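Local atomic coordinates of hypothetical protein Atu2144 (Agrobacterium tumefaciens, PDB entry 2ODF), a protein that is of unknown function but belongs to the N-formylglutamate amidohydrolase family, and so probably hydrolyses an amide bond, as in N-formylglutamate. Residues A[13-18]-A[78-83]; A[31-36]-A[82-87]. All blocks are in the same frame, centred on the assembly; numbering follows the deposited sequence.

Overall arrangement
Both contacts lie on one side of the chain's centre, their own centres about 8 Å apart, and both use the chain that leaves strand 77-80, sharing F82 and S83. Contact 1 (13-18 with 78-83) is the edge of the main sheet; contact 2 (31-36 with 82-87) lies just beyond the ends of two neighbouring parallel strands, 27-31 and 77-80, where their loops meet through water and a stacked histidine and arginine. The two are tied directly: R81 O lies 2.8 Å from S35 OG, and V78 O lies 3.0 Å from C31 N, both probable hydrogen bonds. No metal or ligand takes part in either contact.

Contact 1 (A[13-18]-A[78-83]); sequences GKAVGV and VYQRFS
Strand 16-18 runs antiparallel to strand 78-80, their axes 4.7 Å apart at closest approach and their directions 152° apart. G17 and Y79 form the hydrogen-bonded pair: G17 N gives a bond of 2.7 Å to Y79 O, and Y79 N returns one to G17 O. Just past the paired strands one more backbone bond joins the chains, R81 N donating to A15 O at 2.8 Å.

Glycine suits position 17 because the Y79 ring folds back over it. With CG between the backbone N and the carbonyl carbon (chi1 69°), the tyrosine lays one ring face against G17 CA, a CH-pi contact of 3.9 Å from that carbon to the ring centroid, made where the glycine carries no side chain. On the other face of the sheet V16, V18 and V78 gather. V78 serves both partners with separate branches, CG1 meeting V16 CG1 at 3.7 Å and CG2 lying beside V18 CG2, while helix 116-143 covers V78.

The R81 side chain extends toward the loop before strand 16-19, bent at chi3 (66°), and its NH1 meets K14 O at 2.8 Å, with the oxygen close to the guanidinium plane. NH1 also bonds E12 O, so one arginine nitrogen grips two carbonyls of the incoming loop. The F82 ring turns its edge to the same loop, CE2 lying 3.9 Å from A15 CA.

The pairing is that of an antiparallel edge strand: 16-19 is the outermost strand on this side of a mixed sheet and borders 77-80, whose other neighbour, 27-31, runs parallel to it.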
ATOM      1  N   GLY A  13      17.281  -4.808 -10.869  1.00 26.57           N
ATOM      2  CA  GLY A  13      17.641  -4.292  -9.554  1.00 25.86           C
ATOM      3  C   GLY A  13      16.430  -3.972  -8.710  1.00 24.99           C
ATOM      4  O   GLY A  13      15.378  -4.630  -8.810  1.00 25.29           O
ATOM      5  N   LYS A  14      16.584  -2.934  -7.885  1.00 23.38           N
ATOM      6  CA  LYS A  14      15.662  -2.617  -6.835  1.00 22.57           C
ATOM      7  C   LYS A  14      14.830  -1.342  -7.135  1.00 21.01           C
ATOM      8  O   LYS A  14      15.236  -0.483  -7.903  1.00 20.32           O
ATOM      9  CB  LYS A  14      16.472  -2.535  -5.538  1.00 23.57           C
ATOM     10  CG  LYS A  14      16.045  -1.456  -4.586  1.00 26.21           C
ATOM     11  CD  LYS A  14      15.181  -2.002  -3.457  1.00 28.01           C
ATOM     12  CE  LYS A  14      14.196  -1.039  -2.925  1.00 20.45           C
ATOM     13  NZ  LYS A  14      14.284  -1.104  -1.471  1.00 30.64           N
ATOM     14  N   ALA A  15      13.631  -1.263  -6.563  1.00 20.07           N
ATOM     15  CA  ALA A  15      12.745  -0.112  -6.757  1.00 19.72           C
ATOM     16  C   ALA A  15      13.396   1.232  -6.403  1.00 18.75           C
ATOM     17  O   ALA A  15      13.202   2.207  -7.078  1.00 18.89           O
ATOM     18  CB  ALA A  15      11.446  -0.289  -5.921  1.00 18.34           C
ATOM     19  N   VAL A  16      14.157   1.259  -5.321  1.00 19.06           N
ATOM     20  CA  VAL A  16      14.607   2.510  -4.701  1.00 19.15           C
ATOM     21  C   VAL A  16      16.112   2.670  -4.861  1.00 19.10           C
ATOM     22  O   VAL A  16      16.851   1.742  -4.615  1.00 18.34           O
ATOM     23  CB  VAL A  16      14.274   2.572  -3.201  1.00 19.34           C
ATOM     24  CG1 VAL A  16      14.633   3.956  -2.635  1.00 19.63           C
ATOM     25  CG2 VAL A  16      12.775   2.248  -2.944  1.00 20.69           C
ATOM     26  N   GLY A  17      16.533   3.830  -5.365  1.00 19.13           N
ATOM     27  CA  GLY A  17      17.932   4.212  -5.414  1.00 19.37           C
ATOM     28  C   GLY A  17      18.264   5.202  -4.319  1.00 19.17           C
ATOM     29  O   GLY A  17      17.435   6.046  -3.959  1.00 17.80           O
ATOM     30  N   VAL A  18      19.449   5.077  -3.736  1.00 19.58           N
ATOM     31  CA  VAL A  18      19.894   6.071  -2.755  1.00 19.89           C
ATOM     32  C   VAL A  18      21.334   6.398  -3.094  1.00 20.85           C
ATOM     33  O   VAL A  18      22.132   5.489  -3.295  1.00 19.74           O
ATOM     34  CB  VAL A  18      19.769   5.592  -1.294  1.00 20.58           C
ATOM     35  CG1 VAL A  18      20.402   6.624  -0.306  1.00 19.83           C
ATOM     36  CG2 VAL A  18      18.299   5.315  -0.930  1.00 20.86           C
ATOM     37  N   VAL A  78      17.278  10.234  -2.537  1.00 17.61           N
ATOM     38  CA  VAL A  78      16.457   9.030  -2.659  1.00 17.39           C
ATOM     39  C   VAL A  78      15.599   9.182  -3.888  1.00 17.60           C
ATOM     40  O   VAL A  78      14.902  10.189  -4.046  1.00 16.70           O
ATOM     41  CB  VAL A  78      15.546   8.811  -1.456  1.00 17.36           C
ATOM     42  CG1 VAL A  78      14.754   7.483  -1.616  1.00 16.13           C
ATOM     43  CG2 VAL A  78      16.356   8.814  -0.178  1.00 18.73           C
ATOM     44  N   TYR A  79      15.651   8.181  -4.764  1.00 17.54           N
ATOM     45  CA  TYR A  79      14.941   8.262  -6.019  1.00 18.08           C
ATOM     46  C   TYR A  79      14.321   6.901  -6.393  1.00 18.08           C
ATOM     47  O   TYR A  79      14.774   5.831  -5.953  1.00 17.87           O
ATOM     48  CB  TYR A  79      15.818   8.842  -7.121  1.00 18.16           C
ATOM     49  CG  TYR A  79      16.965   7.972  -7.577  1.00 19.35           C
ATOM     50  CD1 TYR A  79      18.167   7.937  -6.860  1.00 20.41           C
ATOM     51  CD2 TYR A  79      16.871   7.211  -8.725  1.00 20.09           C
ATOM     52  CE1 TYR A  79      19.226   7.148  -7.269  1.00 19.67           C
ATOM     53  CE2 TYR A  79      17.954   6.417  -9.151  1.00 20.79           C
ATOM     54  CZ  TYR A  79      19.117   6.390  -8.410  1.00 19.94           C
ATOM     55  OH  TYR A  79      20.194   5.600  -8.803  1.00 20.79           O
ATOM     56  N   GLN A  80      13.258   6.993  -7.170  1.00 18.42           N
ATOM     57  CA  GLN A  80      12.525   5.838  -7.674  1.00 18.80           C
ATOM     58  C   GLN A  80      13.137   5.420  -8.994  1.00 18.93           C
ATOM     59  O   GLN A  80      13.353   6.265  -9.879  1.00 19.72           O
ATOM     60  CB  GLN A  80      11.064   6.281  -7.801  1.00 19.72           C
ATOM     61  CG  GLN A  80      10.045   5.329  -8.299  1.00 20.06           C
ATOM     62  CD  GLN A  80      10.089   3.915  -7.712  1.00 21.01           C
ATOM     63  OE1 GLN A  80       9.618   3.642  -6.590  1.00 22.06           O
ATOM     64  NE2 GLN A  80      10.562   3.006  -8.512  1.00 14.65           N
ATOM     65  N   ARG A  81      13.450   4.133  -9.125  1.00 18.88           N
ATOM     66  CA  ARG A  81      14.128   3.620 -10.321  1.00 18.56           C
ATOM     67  C   ARG A  81      13.200   3.170 -11.466  1.00 18.50           C
ATOM     68  O   ARG A  81      13.684   2.807 -12.521  1.00 17.74           O
ATOM     69  CB  ARG A  81      15.098   2.502  -9.914  1.00 18.49           C
ATOM     70  CG  ARG A  81      16.188   3.021  -8.979  1.00 19.09           C
ATOM     71  CD  ARG A  81      17.227   2.004  -8.656  1.00 19.42           C
ATOM     72  NE  ARG A  81      18.010   1.630  -9.828  1.00 20.52           N
ATOM     73  CZ  ARG A  81      17.852   0.507 -10.516  1.00 22.57           C
ATOM     74  NH1 ARG A  81      16.934  -0.387 -10.155  1.00 22.44           N
ATOM     75  NH2 ARG A  81      18.629   0.278 -11.575  1.00 20.60           N
ATOM     76  N   PHE A  82      11.883   3.209 -11.255  1.00 17.73           N
ATOM     77  CA  PHE A  82      10.902   2.836 -12.267  1.00 17.80           C
ATOM     78  C   PHE A  82       9.829   3.878 -12.456  1.00 17.10           C
ATOM     79  O   PHE A  82       9.596   4.724 -11.575  1.00 16.57           O
ATOM     80  CB  PHE A  82      10.286   1.448 -11.930  1.00 18.59           C
ATOM     81  CG  PHE A  82      11.330   0.365 -11.855  1.00 17.21           C
ATOM     82  CD1 PHE A  82      11.713  -0.328 -12.984  1.00 18.89           C
ATOM     83  CD2 PHE A  82      12.010   0.142 -10.671  1.00 18.37           C
ATOM     84  CE1 PHE A  82      12.734  -1.251 -12.919  1.00 19.35           C
ATOM     85  CE2 PHE A  82      13.001  -0.771 -10.599  1.00 17.98           C
ATOM     86  CZ  PHE A  82      13.369  -1.471 -11.718  1.00 18.90           C
ATOM     87  N   SER A  83       9.189   3.805 -13.629  1.00 16.68           N
ATOM     88  CA  SER A  83       8.318   4.842 -14.136  1.00 16.79           C
ATOM     89  C   SER A  83       7.078   5.088 -13.308  1.00 17.02           C
ATOM     90  O   SER A  83       6.423   4.128 -12.809  1.00 17.47           O
ATOM     91  CB  SER A  83       7.863   4.506 -15.554  1.00 16.88           C
ATOM     92  OG  SER A  83       6.964   5.478 -16.044  1.00 14.79           O
TER

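Contact 2 (A[31-36]-A[82-87]); sequences CEHASA and FSRLVY
E32 O is bonded by two waters, each of which also bonds a carbonyl of the other loop: water 1, 2.8 Å from E32 O, reaches Y87 O, and water 2 reaches F82 O while accepting from S35 N. A third water bridges S35 O and R84 N, the latter at 2.9 Å. No direct hydrogen bond spans the segments; three waters carry the polar backbone links between the loops, and S83 CA adds a CA-H...O contact of 3.2 Å to S35 O.

The side chains that meet are H33 and R84. The guanidinium lies flat on one face of the imidazole, centres 3.8 Å apart and planes 15° apart, with R84 CZ nearest H33 CE1 at 3.4 Å. R84 CD sits over the same ring. D88 holds the pair together, OD1 bonding H33 NE2 and OD2 forming a salt bridge with R84 NH2, which helps fix the rotation of both groups.

Serine suits its place at S83 because the hydroxyl of S83, anti to the backbone N (chi1 177°), lets S83 OG accept from L85 N at 2.9 Å in an ST turn and also bond A57 O.

The 31-36 loop follows strand 27-31 and the 82-87 loop follows strand 77-80; E32 packs against strand 149-156, and helix 116-143 receives E32, V86 and Y87.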
ATOM      1  N   CYS A  31      13.303  12.328  -5.411  1.00 15.63           N
ATOM      2  CA  CYS A  31      12.917  12.414  -6.817  1.00 15.29           C
ATOM      3  C   CYS A  31      12.055  11.216  -7.208  1.00 15.49           C
ATOM      4  O   CYS A  31      12.566  10.161  -7.590  1.00 15.26           O
ATOM      5  CB  CYS A  31      14.172  12.507  -7.703  1.00 14.46           C
ATOM      6  SG  CYS A  31      13.788  12.972  -9.368  1.00 17.52           S
ATOM      7  N   GLU A  32      10.736  11.389  -7.081  1.00 15.45           N
ATOM      8  CA  GLU A  32       9.767  10.331  -7.364  1.00 16.30           C
ATOM      9  C   GLU A  32       9.663   9.995  -8.871  1.00 16.88           C
ATOM     10  O   GLU A  32       9.432   8.841  -9.243  1.00 16.76           O
ATOM     11  CB  GLU A  32       8.386  10.712  -6.839  1.00 16.62           C
ATOM     12  CG  GLU A  32       8.317  11.135  -5.392  1.00 17.70           C
ATOM     13  CD  GLU A  32       8.371  12.622  -5.243  1.00 19.72           C
ATOM     14  OE1 GLU A  32       9.280  13.231  -5.841  1.00 18.83           O
ATOM     15  OE2 GLU A  32       7.519  13.186  -4.535  1.00 22.55           O
ATOM     16  N   HIS A  33       9.895  10.988  -9.729  1.00 17.07           N
ATOM     17  CA  HIS A  33       9.739  10.805 -11.179  1.00 16.66           C
ATOM     18  C   HIS A  33      11.058  10.737 -11.919  1.00 16.21           C
ATOM     19  O   HIS A  33      11.153  11.142 -13.074  1.00 15.83           O
ATOM     20  CB  HIS A  33       8.834  11.899 -11.766  1.00 17.80           C
ATOM     21  CG  HIS A  33       7.464  11.948 -11.154  1.00 16.57           C
ATOM     22  ND1 HIS A  33       6.673  13.070 -11.201  1.00 18.37           N
ATOM     23  CD2 HIS A  33       6.767  11.028 -10.438  1.00 16.36           C
ATOM     24  CE1 HIS A  33       5.531  12.839 -10.572  1.00 18.74           C
ATOM     25  NE2 HIS A  33       5.568  11.611 -10.082  1.00 18.18           N
ATOM     26  N   ALA A  34      12.048  10.140 -11.259  1.00 15.92           N
ATOM     27  CA  ALA A  34      13.437  10.126 -11.675  1.00 16.08           C
ATOM     28  C   ALA A  34      13.679   9.299 -12.929  1.00 16.00           C
ATOM     29  O   ALA A  34      14.581   9.611 -13.710  1.00 16.72           O
ATOM     30  CB  ALA A  34      14.315   9.549 -10.525  1.00 14.63           C
ATOM     31  N   SER A  35      12.898   8.231 -13.097  1.00 15.63           N
ATOM     32  CA  SER A  35      13.229   7.193 -14.083  1.00 16.70           C
ATOM     33  C   SER A  35      12.055   6.748 -14.931  1.00 16.79           C
ATOM     34  O   SER A  35      10.955   6.553 -14.441  1.00 17.35           O
ATOM     35  CB  SER A  35      13.857   5.986 -13.384  1.00 16.67           C
ATOM     36  OG  SER A  35      14.069   4.936 -14.332  1.00 20.29           O
ATOM     37  N   ALA A  36      12.329   6.563 -16.215  1.00 17.26           N
ATOM     38  CA  ALA A  36      11.339   6.182 -17.209  1.00 17.30           C
ATOM     39  C   ALA A  36      11.257   4.662 -17.400  1.00 17.65           C
ATOM     40  O   ALA A  36      10.415   4.184 -18.176  1.00 17.76           O
ATOM     41  CB  ALA A  36      11.677   6.855 -18.519  1.00 17.04           C
ATOM     42  N   PHE A  82      11.883   3.209 -11.255  1.00 17.73           N
ATOM     43  CA  PHE A  82      10.902   2.836 -12.267  1.00 17.80           C
ATOM     44  C   PHE A  82       9.829   3.878 -12.456  1.00 17.10           C
ATOM     45  O   PHE A  82       9.596   4.724 -11.575  1.00 16.57           O
ATOM     46  CB  PHE A  82      10.286   1.448 -11.930  1.00 18.59           C
ATOM     47  CG  PHE A  82      11.330   0.365 -11.855  1.00 17.21           C
ATOM     48  CD1 PHE A  82      11.713  -0.328 -12.984  1.00 18.89           C
ATOM     49  CD2 PHE A  82      12.010   0.142 -10.671  1.00 18.37           C
ATOM     50  CE1 PHE A  82      12.734  -1.251 -12.919  1.00 19.35           C
ATOM     51  CE2 PHE A  82      13.001  -0.771 -10.599  1.00 17.98           C
ATOM     52  CZ  PHE A  82      13.369  -1.471 -11.718  1.00 18.90           C
ATOM     53  N   SER A  83       9.189   3.805 -13.629  1.00 16.68           N
ATOM     54  CA  SER A  83       8.318   4.842 -14.136  1.00 16.79           C
ATOM     55  C   SER A  83       7.078   5.088 -13.308  1.00 17.02           C
ATOM     56  O   SER A  83       6.423   4.128 -12.809  1.00 17.47           O
ATOM     57  CB  SER A  83       7.863   4.506 -15.554  1.00 16.88           C
ATOM     58  OG  SER A  83       6.964   5.478 -16.044  1.00 14.79           O
ATOM     59  N   ARG A  84       6.734   6.372 -13.233  1.00 16.77           N
ATOM     60  CA  ARG A  84       5.484   6.849 -12.640  1.00 17.13           C
ATOM     61  C   ARG A  84       4.251   6.278 -13.374  1.00 17.23           C
ATOM     62  O   ARG A  84       3.122   6.391 -12.872  1.00 16.66           O
ATOM     63  CB  ARG A  84       5.416   8.383 -12.693  1.00 16.22           C
ATOM     64  CG  ARG A  84       5.361   8.972 -14.144  1.00 16.50           C
ATOM     65  CD  ARG A  84       5.260  10.480 -14.161  1.00 18.62           C
ATOM     66  NE  ARG A  84       4.063  10.945 -13.474  1.00 18.29           N
ATOM     67  CZ  ARG A  84       3.662  12.206 -13.390  1.00 20.83           C
ATOM     68  NH1 ARG A  84       4.379  13.178 -13.925  1.00 24.22           N
ATOM     69  NH2 ARG A  84       2.554  12.494 -12.732  1.00 21.73           N
ATOM     70  N   LEU A  85       4.452   5.767 -14.590  1.00 17.57           N
ATOM     71  CA  LEU A  85       3.346   5.104 -15.311  1.00 17.60           C
ATOM     72  C   LEU A  85       2.894   3.823 -14.637  1.00 17.41           C
ATOM     73  O   LEU A  85       1.703   3.483 -14.718  1.00 17.64           O
ATOM     74  CB  LEU A  85       3.706   4.812 -16.755  1.00 18.43           C
ATOM     75  CG  LEU A  85       3.825   6.010 -17.695  1.00 18.26           C
ATOM     76  CD1 LEU A  85       4.488   5.530 -18.963  1.00 18.92           C
ATOM     77  CD2 LEU A  85       2.511   6.624 -17.971  1.00 19.48           C
ATOM     78  N   VAL A  86       3.816   3.120 -13.975  1.00 16.54           N
ATOM     79  CA  VAL A  86       3.491   1.910 -13.253  1.00 17.44           C
ATOM     80  C   VAL A  86       2.901   2.258 -11.874  1.00 17.72           C
ATOM     81  O   VAL A  86       1.836   1.772 -11.489  1.00 17.41           O
ATOM     82  CB  VAL A  86       4.703   0.954 -13.131  1.00 18.14           C
ATOM     83  CG1 VAL A  86       4.283  -0.345 -12.408  1.00 17.13           C
ATOM     84  CG2 VAL A  86       5.228   0.604 -14.533  1.00 16.85           C
ATOM     85  N   TYR A  87       3.575   3.145 -11.153  1.00 17.13           N
ATOM     86  CA  TYR A  87       3.038   3.673  -9.899  1.00 16.62           C
ATOM     87  C   TYR A  87       3.634   5.063  -9.695  1.00 16.57           C
ATOM     88  O   TYR A  87       4.872   5.209  -9.640  1.00 17.86           O
ATOM     89  CB  TYR A  87       3.323   2.765  -8.669  1.00 16.24           C
ATOM     90  CG  TYR A  87       2.485   3.207  -7.489  1.00 16.49           C
ATOM     91  CD1 TYR A  87       2.717   4.439  -6.878  1.00 17.87           C
ATOM     92  CD2 TYR A  87       1.406   2.456  -7.035  1.00 17.47           C
ATOM     93  CE1 TYR A  87       1.910   4.898  -5.849  1.00 16.77           C
ATOM     94  CE2 TYR A  87       0.607   2.911  -5.989  1.00 16.12           C
ATOM     95  CZ  TYR A  87       0.860   4.156  -5.412  1.00 16.55           C
ATOM     96  OH  TYR A  87       0.070   4.675  -4.387  1.00 14.82           O
TER
HETATM   97  O   HOH W   1       6.931   7.553  -9.255  1.00 17.11           O
HETATM   98  O   HOH W   2      10.461   7.382 -11.538  1.00 18.68           O
HETATM   99  O   HOH W   3       8.795   8.380 -13.480  1.00 15.31           O